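Local coordinates for CMP-sialic acid transporter 1 (PDB 6I1R), which probably carries CMP-sialic acid from the cytoplasm into the Golgi in exchange for CMP, and is captured here with CMP bound in an outward-facing state, at residues W54-T59 / N188-W193; R70-Y75 / N195-T200; I114-V119 / D258-V263. The protein carries 5 engineered substitutions. All coordinates share one frame; numbering follows the deposited sequence.

Interaction 1 of 3, residues W54-T59 / N188-W193; sequences WKECRT and NDSLYW. Engineered in segment 54-59: Arg58 (natural residue His), Thr59 (natural residue Ser).
Glu56 reaches Ser190 by keeping its chain stretched: CG lies opposite the backbone N (chi1 -165°), the next torsion is also extended, and the carboxylate is carried straight off helix 37-59. Ser190 answers with a similar choice, its OG swung away from its own backbone N (chi1 -176°) and held out toward the acid. The two meet in a hydrogen bond of 2.6 Å from Ser190 OG to Glu56 OE1, in which OE1 offers its syn lone pair, on the side of the other carboxylate oxygen. That second oxygen, OE2, comes to 3.9 Å from Tyr192 CD2, with the acid and ring planes 62° apart, a contact of proximity rather than a stack. The carboxyl carbon lies at the ring edge, in its plane. One acid side chain thus bridges two residues, one before and one within the first turn of helix 191-216. Since Ser190 occupies the N-cap position of that helix, the acid sits close to a helix start, whose partial positive charge would probably favour its negative charge. Beyond the pair, Tyr192 meets the ring of Phe52 on helix 37-59, Glu56 packs on Val63, and the backbone of Ser190 is hydrogen-bonded to that of Arg64, which draws in the loop between helices 37-59 and 69-72. This is a side-chain hydrogen bond from the C-terminal end of one helix to the N-cap serine of another in the drug/metabolite transporter fold, joining two helices that both contribute residues to the CMP pocket, Glu42 and Lys45 from one, Phe205 and Asn206 from the other.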
loop_
_atom_site.group_PDB
_atom_site.type_symbol
_atom_site.label_atom_id
_atom_site.label_comp_id
_atom_site.label_asym_id
_atom_site.label_seq_id
_atom_site.Cartn_x
_atom_site.Cartn_y
_atom_site.Cartn_z
ATOM N N TRP B 54 -21.282 21.485 -23.979
ATOM C CA TRP B 54 -22.606 21.270 -24.584
ATOM C C TRP B 54 -23.574 22.375 -24.140
ATOM O O TRP B 54 -24.215 23.026 -24.972
ATOM C CB TRP B 54 -23.125 19.872 -24.218
ATOM C CG TRP B 54 -24.545 19.583 -24.605
ATOM C CD1 TRP B 54 -24.984 19.024 -25.770
ATOM C CD2 TRP B 54 -25.720 19.801 -23.802
ATOM N NE1 TRP B 54 -26.346 18.894 -25.755
ATOM C CE2 TRP B 54 -26.827 19.359 -24.559
ATOM C CE3 TRP B 54 -25.946 20.332 -22.527
ATOM C CZ2 TRP B 54 -28.135 19.430 -24.077
ATOM C CZ3 TRP B 54 -27.239 20.406 -22.054
ATOM C CH2 TRP B 54 -28.317 19.966 -22.823
ATOM N N LYS B 55 -23.654 22.578 -22.827
ATOM C CA LYS B 55 -24.549 23.566 -22.223
ATOM C C LYS B 55 -24.187 24.978 -22.705
ATOM O O LYS B 55 -25.074 25.806 -22.908
ATOM C CB LYS B 55 -24.469 23.478 -20.695
ATOM C CG LYS B 55 -25.306 24.498 -19.934
ATOM C CD LYS B 55 -25.424 24.188 -18.456
ATOM C CE LYS B 55 -26.264 25.198 -17.702
ATOM N NZ LYS B 55 -26.495 24.778 -16.300
ATOM N N GLU B 56 -22.892 25.243 -22.870
ATOM C CA GLU B 56 -22.409 26.553 -23.319
ATOM C C GLU B 56 -22.815 26.792 -24.780
ATOM O O GLU B 56 -23.160 27.913 -25.147
ATOM C CB GLU B 56 -20.890 26.651 -23.162
ATOM C CG GLU B 56 -20.357 28.069 -23.268
ATOM C CD GLU B 56 -18.842 28.175 -23.276
ATOM O OE1 GLU B 56 -18.206 27.460 -24.075
ATOM O OE2 GLU B 56 -18.303 28.974 -22.485
ATOM N N CYS B 57 -22.768 25.749 -25.607
ATOM C CA CYS B 57 -23.124 25.875 -27.022
ATOM C C CYS B 57 -24.627 26.138 -27.172
ATOM O O CYS B 57 -25.051 26.863 -28.072
ATOM C CB CYS B 57 -22.725 24.627 -27.801
ATOM S SG CYS B 57 -20.932 24.376 -27.874
ATOM N N ARG B 58 -25.421 25.564 -26.279
ATOM C CA ARG B 58 -26.877 25.659 -26.378
ATOM C C ARG B 58 -27.363 26.924 -25.654
ATOM O O ARG B 58 -28.487 27.365 -25.891
ATOM C CB ARG B 58 -27.483 24.331 -25.908
ATOM C CG ARG B 58 -28.510 24.389 -24.785
ATOM C CD ARG B 58 -29.010 22.984 -24.482
ATOM N NE ARG B 58 -28.302 22.028 -25.323
ATOM C CZ ARG B 58 -28.818 21.436 -26.394
ATOM N NH1 ARG B 58 -28.116 21.379 -27.513
ATOM N NH2 ARG B 58 -30.037 20.930 -26.352
ATOM N N THR B 59 -26.514 27.526 -24.820
ATOM C CA THR B 59 -26.874 28.746 -24.087
ATOM C C THR B 59 -26.277 29.990 -24.760
ATOM O O THR B 59 -26.896 31.057 -24.730
ATOM C CB THR B 59 -26.416 28.662 -22.626
ATOM N N ASN B 188 -7.814 31.876 -27.551
ATOM C CA ASN B 188 -8.933 32.667 -27.038
ATOM C C ASN B 188 -10.151 31.742 -26.888
ATOM O O ASN B 188 -11.296 32.197 -26.893
ATOM C CB ASN B 188 -9.206 33.892 -27.923
ATOM C CG ASN B 188 -8.530 33.826 -29.279
ATOM O OD1 ASN B 188 -8.780 32.914 -30.065
ATOM N ND2 ASN B 188 -7.664 34.786 -29.560
ATOM N N ASP B 189 -9.891 30.449 -26.692
ATOM C CA ASP B 189 -10.912 29.404 -26.830
ATOM C C ASP B 189 -11.687 29.261 -25.514
ATOM O O ASP B 189 -11.372 29.915 -24.517
ATOM C CB ASP B 189 -10.281 28.071 -27.254
ATOM C CG ASP B 189 -10.202 27.864 -28.758
ATOM O OD1 ASP B 189 -10.160 28.870 -29.494
ATOM O OD2 ASP B 189 -10.173 26.693 -29.183
ATOM N N SER B 190 -12.705 28.403 -25.534
ATOM C CA SER B 190 -13.528 28.126 -24.359
ATOM C C SER B 190 -12.770 27.209 -23.391
ATOM O O SER B 190 -12.155 26.229 -23.808
ATOM C CB SER B 190 -14.847 27.513 -24.759
ATOM O OG SER B 190 -15.683 27.324 -23.627
ATOM N N LEU B 191 -12.846 27.526 -22.101
ATOM C CA LEU B 191 -12.221 26.710 -21.056
ATOM C C LEU B 191 -12.686 25.254 -21.190
ATOM O O LEU B 191 -11.886 24.325 -21.066
ATOM C CB LEU B 191 -12.593 27.283 -19.683
ATOM C CG LEU B 191 -12.028 26.538 -18.473
ATOM C CD1 LEU B 191 -10.507 26.506 -18.513
ATOM C CD2 LEU B 191 -12.510 27.165 -17.173
ATOM N N TYR B 192 -13.976 25.076 -21.463
ATOM C CA TYR B 192 -14.601 23.756 -21.466
ATOM C C TYR B 192 -14.164 22.955 -22.701
ATOM O O TYR B 192 -14.117 21.728 -22.644
ATOM C CB TYR B 192 -16.124 23.892 -21.392
ATOM C CG TYR B 192 -16.624 24.727 -20.239
ATOM C CD1 TYR B 192 -16.243 24.447 -18.936
ATOM C CD2 TYR B 192 -17.478 25.800 -20.447
ATOM C CE1 TYR B 192 -16.695 25.209 -17.871
ATOM C CE2 TYR B 192 -17.939 26.571 -19.393
ATOM C CZ TYR B 192 -17.546 26.276 -18.099
ATOM O OH TYR B 192 -17.994 27.030 -17.052
ATOM N N TRP B 193 -13.855 23.633 -23.806
ATOM C CA TRP B 193 -13.360 22.951 -25.013
ATOM C C TRP B 193 -11.872 22.616 -24.853
ATOM O O TRP B 193 -11.405 21.596 -25.367
ATOM C CB TRP B 193 -13.630 23.791 -26.270
ATOM C CG TRP B 193 -12.882 23.339 -27.488
ATOM C CD1 TRP B 193 -11.973 24.066 -28.202
ATOM C CD2 TRP B 193 -12.964 22.056 -28.137
ATOM N NE1 TRP B 193 -11.491 23.331 -29.250
ATOM C CE2 TRP B 193 -12.077 22.092 -29.235
ATOM C CE3 TRP B 193 -13.696 20.886 -27.902
ATOM C CZ2 TRP B 193 -11.907 21.004 -30.091
ATOM C CZ3 TRP B 193 -13.528 19.811 -28.747
ATOM C CH2 TRP B 193 -12.645 19.872 -29.827
#

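Interaction 2 of 3, residues R70-Y75 / N195-T200; sequences RSVRLY and NVQLYT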
loop_
_atom_site.group_PDB
_atom_site.type_symbol
_atom_site.label_atom_id
_atom_site.label_comp_id
_atom_site.label_asym_id
_atom_site.label_seq_id
_atom_site.Cartn_x
_atom_site.Cartn_y
_atom_site.Cartn_z
ATOM N N ARG B 70 -3.667 21.341 -36.148
ATOM C CA ARG B 70 -2.477 22.136 -35.830
ATOM C C ARG B 70 -2.406 22.427 -34.324
ATOM O O ARG B 70 -1.320 22.383 -33.743
ATOM C CB ARG B 70 -2.491 23.448 -36.623
ATOM N N SER B 71 -3.549 22.724 -33.702
ATOM C CA SER B 71 -3.590 23.133 -32.289
ATOM C C SER B 71 -4.158 22.025 -31.388
ATOM O O SER B 71 -3.830 21.984 -30.203
ATOM C CB SER B 71 -4.372 24.410 -32.131
ATOM O OG SER B 71 -5.747 24.200 -32.410
ATOM N N VAL B 72 -5.007 21.143 -31.920
ATOM C CA VAL B 72 -5.620 20.081 -31.107
ATOM C C VAL B 72 -4.527 19.106 -30.645
ATOM O O VAL B 72 -4.512 18.694 -29.486
ATOM C CB VAL B 72 -6.745 19.348 -31.870
ATOM C CG1 VAL B 72 -7.258 18.137 -31.102
ATOM C CG2 VAL B 72 -7.900 20.279 -32.216
ATOM N N ARG B 73 -3.604 18.765 -31.544
ATOM C CA ARG B 73 -2.567 17.750 -31.282
ATOM C C ARG B 73 -1.647 18.175 -30.127
ATOM O O ARG B 73 -0.972 17.330 -29.544
ATOM C CB ARG B 73 -1.722 17.521 -32.541
ATOM C CG ARG B 73 -0.773 18.670 -32.855
ATOM C CD ARG B 73 -0.392 18.825 -34.312
ATOM N NE ARG B 73 0.862 18.221 -34.703
ATOM C CZ ARG B 73 1.130 17.688 -35.891
ATOM N NH1 ARG B 73 2.137 16.840 -35.989
ATOM N NH2 ARG B 73 0.407 17.974 -36.960
ATOM N N LEU B 74 -1.595 19.469 -29.814
ATOM C CA LEU B 74 -0.675 19.978 -28.785
ATOM C C LEU B 74 -1.134 19.563 -27.378
ATOM O O LEU B 74 -0.332 19.590 -26.445
ATOM C CB LEU B 74 -0.570 21.504 -28.897
ATOM C CG LEU B 74 0.652 22.025 -29.651
ATOM C CD1 LEU B 74 0.669 21.518 -31.085
ATOM C CD2 LEU B 74 0.696 23.545 -29.619
ATOM N N TYR B 75 -2.396 19.167 -27.218
ATOM C CA TYR B 75 -2.910 18.768 -25.901
ATOM C C TYR B 75 -2.414 17.364 -25.523
ATOM O O TYR B 75 -2.687 16.899 -24.413
ATOM C CB TYR B 75 -4.439 18.859 -25.877
ATOM C CG TYR B 75 -4.970 20.270 -25.877
ATOM C CD1 TYR B 75 -5.174 20.958 -27.063
ATOM C CD2 TYR B 75 -5.259 20.926 -24.692
ATOM C CE1 TYR B 75 -5.658 22.256 -27.073
ATOM C CE2 TYR B 75 -5.744 22.224 -24.684
ATOM C CZ TYR B 75 -5.944 22.893 -25.878
ATOM O OH TYR B 75 -6.419 24.173 -25.884
ATOM N N ASN B 195 -10.432 21.995 -21.896
ATOM C CA ASN B 195 -10.526 20.857 -20.984
ATOM C C ASN B 195 -10.848 19.579 -21.768
ATOM O O ASN B 195 -10.197 18.557 -21.571
ATOM C CB ASN B 195 -11.586 21.079 -19.901
ATOM C CG ASN B 195 -11.197 22.129 -18.882
ATOM O OD1 ASN B 195 -10.059 22.589 -18.858
ATOM N ND2 ASN B 195 -12.140 22.512 -18.036
ATOM N N VAL B 196 -11.847 19.643 -22.650
ATOM C CA VAL B 196 -12.336 18.441 -23.347
ATOM C C VAL B 196 -11.184 17.800 -24.133
ATOM O O VAL B 196 -11.045 16.580 -24.119
ATOM C CB VAL B 196 -13.548 18.751 -24.251
ATOM C CG1 VAL B 196 -13.755 17.689 -25.324
ATOM C CG2 VAL B 196 -14.822 18.932 -23.438
ATOM N N GLN B 197 -10.363 18.610 -24.800
ATOM C CA GLN B 197 -9.234 18.085 -25.578
ATOM C C GLN B 197 -8.154 17.558 -24.626
ATOM O O GLN B 197 -7.627 16.457 -24.810
ATOM C CB GLN B 197 -8.615 19.167 -26.464
ATOM C CG GLN B 197 -9.574 19.801 -27.458
ATOM C CD GLN B 197 -9.052 21.142 -27.906
ATOM O OE1 GLN B 197 -8.204 21.235 -28.792
ATOM N NE2 GLN B 197 -9.540 22.196 -27.272
ATOM N N LEU B 198 -7.831 18.370 -23.623
ATOM C CA LEU B 198 -6.796 18.044 -22.643
ATOM C C LEU B 198 -7.111 16.699 -21.979
ATOM O O LEU B 198 -6.272 15.800 -21.964
ATOM C CB LEU B 198 -6.729 19.172 -21.608
ATOM C CG LEU B 198 -5.675 19.017 -20.512
ATOM C CD1 LEU B 198 -4.271 19.000 -21.100
ATOM C CD2 LEU B 198 -5.805 20.126 -19.479
ATOM N N TYR B 199 -8.328 16.572 -21.455
ATOM C CA TYR B 199 -8.715 15.422 -20.633
ATOM C C TYR B 199 -9.079 14.211 -21.504
ATOM O O TYR B 199 -9.183 13.102 -20.982
ATOM C CB TYR B 199 -9.873 15.795 -19.702
ATOM C CG TYR B 199 -9.565 16.901 -18.724
ATOM C CD1 TYR B 199 -8.335 16.977 -18.088
ATOM C CD2 TYR B 199 -10.510 17.869 -18.415
ATOM C CE1 TYR B 199 -8.046 17.988 -17.186
ATOM C CE2 TYR B 199 -10.238 18.885 -17.513
ATOM C CZ TYR B 199 -9.003 18.944 -16.895
ATOM O OH TYR B 199 -8.723 19.937 -16.003
ATOM N N THR B 200 -9.281 14.406 -22.806
ATOM C CA THR B 200 -9.467 13.271 -23.715
ATOM C C THR B 200 -8.145 12.501 -23.814
ATOM O O THR B 200 -8.107 11.287 -23.605
ATOM C CB THR B 200 -9.990 13.729 -25.084
ATOM O OG1 THR B 200 -11.362 14.085 -24.916
ATOM C CG2 THR B 200 -9.876 12.671 -26.160
#
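Tyr75 lies against helix 191-216 with one face of its ring turned to Gln197. The methylene CB of Gln197 stands over that face, 4.0 Å from the ring centroid and 18° off the normal, a CH-pi contact. With CG of Gln197 set opposite the carbonyl carbon (chi1 -59°) and the chain extended beyond it, the amide passes along the CE1 side of the ring, its plane 47° from that of the tyrosine, and OE1 approaches Tyr75 CE1 at 3.2 Å. From the same segment as Tyr75, Val72 adds its branch CG2, 3.6 Å from Gln197 OE1, so the amide oxygen is lined by a methyl and an aromatic C-H. The opposite flank of the ring meets Leu198, where Tyr75 CD2 touches Leu198 CB at 3.8 Å. Two neighbouring residues of the helix thereby share one aromatic side chain, and the backbones come close, the CA atoms of Tyr75 and Leu198 being 5.1 Å apart. Architecturally, this is a 3-10 turn, residues 73-75, joining helix 69-72 to helix 76-92 and packed on a long transmembrane helix of the nucleotide-sugar transporter family. Both long helices contribute to the CMP pocket, Ser79, Tyr82, Leu83 and Asn86 coming from helix 76-92 and Gly202, Phe205, Asn206 and Trp209 from helix 191-216. The turn is held by Tyr75 N bonding to Val72 O at 3.1 Å, and the same carbonyl oxygen lies at the tyrosine ring edge, in its plane. What fixes the amide of Gln197 is its other end: NE2 is hydrogen-bonded to the carbonyl of Trp193, one turn earlier in its own helix. Around Tyr75 the shell continues with Gln194 and Phe201 of helix 191-216 and with Leu183 of helix 160-186.

Interaction 3 of 3, residues I114-V119 / D258-V263; sequences ILFRLV and DNIVKV
Phe116 projects from helix 108-118 toward the start of helix 259-279, where it meets Asp258, Asn259 and Ile260. Its CB points at that helix, and a first torsion near extended (chi1 -157°) swings the ring away from the backbone N and toward Asp258 and Ile260. At CG the first partner appears, Ile260 CD1 at 3.8 Å, and the same methyl lies over the ring along its CD2-CE2 side, 3.3 Å from Phe116 CD2 and nearly as close to CE2. Measured to the ring centroid, Ile260 CD1 stands 3.6 Å away and 27° off the normal, a CH-pi contact over one face. The other side of the ring runs along the backbone of the new helix: CE1 comes to 4.0 Å from Asn259 N. At the tip, CZ abuts the methylene of Asp258, with CZ to CB at 3.5 Å and CB near the ring plane, while the carboxylate plane is almost perpendicular to the ring. Asp258 is the N-cap of helix 259-279, its acid turned between its own backbone N and carbonyl carbon (chi1 51°) so that OD1 accepts from Val261 N at 2.9 Å, the donor lying nearly on the line of the CG-OD1 bond. The remaining oxygen, OD2, has a long, weak ion pair with Arg122. Asn259 N, the amide beside the ring, is bonded to Glu181 of helix 160-186, which also touches Phe116. The ring can offer only carbon and C-H, and it packs on a methyl, a methylene and a backbone amide whose hydrogen is bonded elsewhere, while Asp258 OD1 is engaged by Val261 N; the buried junction joins three helices without asking the ring for any polar bond.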
loop_
_atom_site.group_PDB
_atom_site.type_symbol
_atom_site.label_atom_id
_atom_site.label_comp_id
_atom_site.label_asym_id
_atom_site.label_seq_id
_atom_site.Cartn_x
_atom_site.Cartn_y
_atom_site.Cartn_z
ATOM N N ILE B 114 11.333 28.705 -12.417
ATOM C CA ILE B 114 12.306 28.892 -13.505
ATOM C C ILE B 114 11.593 28.795 -14.862
ATOM O O ILE B 114 11.767 29.666 -15.709
ATOM C CB ILE B 114 13.466 27.880 -13.385
ATOM C CG1 ILE B 114 14.324 28.148 -12.144
ATOM C CG2 ILE B 114 14.309 27.864 -14.653
ATOM C CD1 ILE B 114 15.095 26.945 -11.656
ATOM N N LEU B 115 10.798 27.744 -15.061
ATOM C CA LEU B 115 10.140 27.510 -16.358
ATOM C C LEU B 115 9.079 28.589 -16.624
ATOM O O LEU B 115 8.815 28.921 -17.781
ATOM C CB LEU B 115 9.529 26.105 -16.376
ATOM C CG LEU B 115 10.516 24.967 -16.644
ATOM C CD1 LEU B 115 9.935 23.627 -16.222
ATOM C CD2 LEU B 115 10.924 24.932 -18.110
ATOM N N PHE B 116 8.478 29.129 -15.565
ATOM C CA PHE B 116 7.594 30.295 -15.681
ATOM C C PHE B 116 8.317 31.400 -16.460
ATOM O O PHE B 116 7.770 31.981 -17.396
ATOM C CB PHE B 116 7.175 30.792 -14.294
ATOM C CG PHE B 116 5.896 31.591 -14.254
ATOM C CD1 PHE B 116 4.684 30.996 -14.566
ATOM C CD2 PHE B 116 5.898 32.925 -13.874
ATOM C CE1 PHE B 116 3.505 31.722 -14.520
ATOM C CE2 PHE B 116 4.717 33.649 -13.826
ATOM C CZ PHE B 116 3.522 33.046 -14.145
ATOM N N ARG B 117 9.558 31.662 -16.058
ATOM C CA ARG B 117 10.407 32.659 -16.706
ATOM C C ARG B 117 10.824 32.171 -18.100
ATOM O O ARG B 117 10.739 32.925 -19.064
ATOM C CB ARG B 117 11.647 32.938 -15.849
ATOM C CG ARG B 117 12.718 33.766 -16.546
ATOM C CD ARG B 117 12.370 35.241 -16.536
ATOM N NE ARG B 117 12.706 35.821 -15.248
ATOM C CZ ARG B 117 12.679 37.114 -14.958
ATOM N NH1 ARG B 117 11.620 37.853 -15.234
ATOM N NH2 ARG B 117 13.736 37.662 -14.389
ATOM N N LEU B 118 11.292 30.929 -18.193
ATOM C CA LEU B 118 11.913 30.427 -19.430
ATOM C C LEU B 118 10.842 30.174 -20.501
ATOM O O LEU B 118 10.907 30.745 -21.591
ATOM C CB LEU B 118 12.707 29.149 -19.135
ATOM C CG LEU B 118 14.220 29.324 -19.018
ATOM C CD1 LEU B 118 14.585 30.175 -17.811
ATOM C CD2 LEU B 118 14.919 27.976 -18.948
ATOM N N VAL B 119 9.878 29.314 -20.188
ATOM C CA VAL B 119 8.869 28.883 -21.158
ATOM C C VAL B 119 7.809 29.981 -21.317
ATOM O O VAL B 119 7.529 30.416 -22.435
ATOM C CB VAL B 119 8.228 27.545 -20.743
ATOM N N ASP B 258 -2.191 31.763 -13.060
ATOM C CA ASP B 258 -0.859 31.275 -13.407
ATOM C C ASP B 258 -0.456 30.135 -12.465
ATOM O O ASP B 258 -1.080 29.921 -11.427
ATOM C CB ASP B 258 0.174 32.405 -13.365
ATOM C CG ASP B 258 0.156 33.215 -12.081
ATOM O OD1 ASP B 258 0.165 32.597 -10.998
ATOM O OD2 ASP B 258 0.140 34.459 -12.177
ATOM N N ASN B 259 0.619 29.445 -12.849
ATOM C CA ASN B 259 1.162 28.288 -12.123
ATOM C C ASN B 259 1.599 28.672 -10.705
ATOM O O ASN B 259 1.561 27.835 -9.803
ATOM C CB ASN B 259 2.363 27.669 -12.845
ATOM C CG ASN B 259 2.031 26.362 -13.528
ATOM O OD1 ASN B 259 1.862 25.338 -12.868
ATOM N ND2 ASN B 259 1.949 26.386 -14.848
ATOM N N ILE B 260 2.040 29.909 -10.512
ATOM C CA ILE B 260 2.587 30.296 -9.218
ATOM C C ILE B 260 1.440 30.395 -8.202
ATOM O O ILE B 260 1.617 30.019 -7.043
ATOM C CB ILE B 260 3.427 31.585 -9.328
ATOM C CG1 ILE B 260 4.644 31.363 -10.230
ATOM C CG2 ILE B 260 3.830 32.084 -7.947
ATOM C CD1 ILE B 260 5.335 32.627 -10.673
ATOM N N VAL B 261 0.266 30.855 -8.632
ATOM C CA VAL B 261 -0.917 30.832 -7.762
ATOM C C VAL B 261 -1.273 29.371 -7.447
ATOM O O VAL B 261 -1.652 29.054 -6.317
ATOM C CB VAL B 261 -2.110 31.588 -8.380
ATOM C CG1 VAL B 261 -3.406 31.329 -7.624
ATOM C CG2 VAL B 261 -1.846 33.083 -8.468
ATOM N N LYS B 262 -1.155 28.489 -8.437
ATOM C CA LYS B 262 -1.395 27.063 -8.217
ATOM C C LYS B 262 -0.484 26.572 -7.085
ATOM O O LYS B 262 -0.977 26.099 -6.066
ATOM C CB LYS B 262 -1.169 26.260 -9.503
ATOM C CG LYS B 262 -1.270 24.743 -9.369
ATOM C CD LYS B 262 -0.763 24.020 -10.607
ATOM C CE LYS B 262 -0.274 22.598 -10.407
ATOM N NZ LYS B 262 0.157 22.286 -9.023
ATOM N N VAL B 263 0.830 26.724 -7.254
ATOM C CA VAL B 263 1.798 26.113 -6.323
ATOM C C VAL B 263 1.710 26.781 -4.943
ATOM O O VAL B 263 2.119 26.172 -3.957
ATOM C CB VAL B 263 3.242 26.128 -6.868
ATOM C CG1 VAL B 263 3.378 25.286 -8.127
ATOM C CG2 VAL B 263 3.770 27.534 -7.103
#

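Followed from the N terminus, the chain leaves the end of helix 37-59 at interaction 1, passes helix 69-72 and the turn into helix 76-92 at interaction 2, and reaches helix 108-118 at interaction 3. The partners then come in the same order: residues 188-193 close the first loop, 195-200 the second and 258-263 the third, after 128, 119 and 138 intervening residues. Every pair of loops therefore crosses, and none encloses another. Interactions 1 and 2 share helix 191-216, with centres about 14 Å apart, and tie its first turns to two consecutive helices. Interaction 3, about 26 and 21 Å away by centres, joins helices 108-118 and 259-279.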